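Local coordinates for protein putative glycosyl hydrolase (Bacteroides thetaiotaomicron VPI-5482, PDB 3K11) that is a putative glycosyl hydrolase of family 88, probably cleaving glycosidic bonds, though its own substrate is not established, at residues G311-H314 / Q315-C319. Numbering follows the deposited sequence.
Sequences GFWH and QLLDC
Trp313 and Leu317 make the apolar part of this local contact, where the chain leaves a short strand and folds back on itself. Methyl CD2 of Leu317 lies 3.7 Å from CB of Trp313 and 3.8 Å from its CD1, so it meets the root of the indole and its pyrrole side. Next to CD1, NE1 bonds to the carbonyl of Val303, and the indole also packs edge-to-face with Tyr332.

No direct hydrogen bond joins the two segments; a water does it instead. It accepts from His314 N at 3.0 Å and donates to Leu317 O at 2.8 Å, and it sits at the edge of the imidazole, in its plane. His314 O receives a CA-H...O contact from CA of Leu317 (3.4 Å).

With CG beside its own backbone N (chi1 -65°), the His314 ring lies obliquely near the carbonyl of Cys319, CG to O 3.7 Å. ND1 bonds to Ser322 O, while the Ser322 hydroxyl accepts from Leu316 N and donates to Cys319 O, tying both ends of the bend.

Cys319 N to Leu316 O, 3.0 Å, closes a type I beta turn, Leu316 to Cys319, in the loop linking antiparallel strands 313-314 and 324-325, consistent with an inter-helix connection of family 88's (alpha/alpha)6 barrel.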
loop_
_atom_site.group_PDB
_atom_site.type_symbol
_atom_site.label_atom_id
_atom_site.label_comp_id
_atom_site.label_asym_id
_atom_site.label_seq_id
_atom_site.Cartn_x
_atom_site.Cartn_y
_atom_site.Cartn_z
ATOM N N GLY A 311 -1.989 -3.194 -15.921
ATOM C CA GLY A 311 -0.919 -2.695 -16.796
ATOM C C GLY A 311 -0.750 -1.185 -16.731
ATOM O O GLY A 311 0.299 -0.668 -17.030
ATOM N N PHE A 312 -1.801 -0.486 -16.349
ATOM C CA PHE A 312 -1.747 0.952 -16.133
ATOM C C PHE A 312 -1.042 1.243 -14.809
ATOM O O PHE A 312 -0.975 0.390 -13.906
ATOM C CB PHE A 312 -3.161 1.520 -16.006
ATOM C CG PHE A 312 -3.983 1.425 -17.249
ATOM C CD1 PHE A 312 -3.873 2.393 -18.244
ATOM C CD2 PHE A 312 -4.888 0.378 -17.426
ATOM C CE1 PHE A 312 -4.649 2.307 -19.398
ATOM C CE2 PHE A 312 -5.682 0.302 -18.556
ATOM C CZ PHE A 312 -5.523 1.239 -19.569
ATOM N N TRP A 313 -0.613 2.488 -14.673
ATOM C CA TRP A 313 -0.193 3.036 -13.405
ATOM C C TRP A 313 -1.269 3.980 -12.844
ATOM O O TRP A 313 -2.143 4.480 -13.564
ATOM C CB TRP A 313 1.149 3.741 -13.554
ATOM C CG TRP A 313 2.327 2.842 -13.676
ATOM C CD1 TRP A 313 3.195 2.507 -12.657
ATOM C CD2 TRP A 313 2.799 2.151 -14.837
ATOM N NE1 TRP A 313 4.174 1.662 -13.126
ATOM C CE2 TRP A 313 3.957 1.432 -14.452
ATOM C CE3 TRP A 313 2.366 2.053 -16.165
ATOM C CZ2 TRP A 313 4.681 0.657 -15.339
ATOM C CZ3 TRP A 313 3.133 1.308 -17.073
ATOM C CH2 TRP A 313 4.265 0.615 -16.649
ATOM N N HIS A 314 -1.228 4.137 -11.518
ATOM C CA HIS A 314 -2.169 4.943 -10.768
ATOM C C HIS A 314 -1.793 6.443 -10.782
ATOM O O HIS A 314 -0.598 6.809 -10.677
ATOM C CB HIS A 314 -2.239 4.460 -9.331
ATOM C CG HIS A 314 -2.792 3.086 -9.164
ATOM N ND1 HIS A 314 -4.147 2.838 -9.026
ATOM C CD2 HIS A 314 -2.174 1.877 -9.095
ATOM C CE1 HIS A 314 -4.329 1.531 -8.878
ATOM N NE2 HIS A 314 -3.157 0.922 -8.928
ATOM N N GLN A 315 -2.836 7.286 -10.815
ATOM C CA GLN A 315 -2.755 8.773 -10.840
ATOM C C GLN A 315 -1.783 9.310 -9.791
ATOM O O GLN A 315 -0.980 10.186 -10.069
ATOM C CB GLN A 315 -4.154 9.331 -10.615
ATOM C CG GLN A 315 -4.287 10.784 -10.314
ATOM C CD GLN A 315 -4.116 11.678 -11.467
ATOM O OE1 GLN A 315 -3.527 11.311 -12.494
ATOM N NE2 GLN A 315 -4.615 12.904 -11.317
ATOM N N LEU A 316 -1.895 8.793 -8.563
ATOM C CA LEU A 316 -0.816 8.940 -7.552
ATOM C C LEU A 316 -0.193 7.552 -7.501
ATOM O O LEU A 316 -0.856 6.571 -7.139
ATOM C CB LEU A 316 -1.330 9.356 -6.182
ATOM C CG LEU A 316 -1.809 10.834 -6.107
ATOM C CD1 LEU A 316 -2.292 11.215 -4.677
ATOM C CD2 LEU A 316 -0.741 11.829 -6.629
ATOM N N LEU A 317 1.087 7.462 -7.853
ATOM C CA LEU A 317 1.693 6.168 -8.184
ATOM C C LEU A 317 1.655 5.175 -7.066
ATOM O O LEU A 317 1.450 3.943 -7.294
ATOM C CB LEU A 317 3.112 6.350 -8.633
ATOM C CG LEU A 317 3.354 6.970 -10.011
ATOM C CD1 LEU A 317 4.841 7.384 -10.136
ATOM C CD2 LEU A 317 2.928 6.011 -11.161
ATOM N N ASP A 318 1.824 5.717 -5.845
ATOM C CA ASP A 318 1.927 4.915 -4.635
ATOM C C ASP A 318 0.633 4.861 -3.852
ATOM O O ASP A 318 0.632 4.505 -2.662
ATOM C CB ASP A 318 3.074 5.416 -3.741
ATOM C CG ASP A 318 2.940 6.876 -3.353
ATOM O OD1 ASP A 318 2.156 7.605 -4.012
ATOM O OD2 ASP A 318 3.650 7.290 -2.396
ATOM N N CYS A 319 -0.472 5.168 -4.534
ATOM C CA CYS A 319 -1.823 5.135 -3.942
ATOM C C CYS A 319 -2.666 4.246 -4.847
ATOM O O CYS A 319 -3.179 4.706 -5.872
ATOM C CB CYS A 319 -2.418 6.546 -3.881
ATOM S SG CYS A 319 -1.479 7.597 -2.768
HETATM O O HOH W 1 0.975 2.960 -9.887
#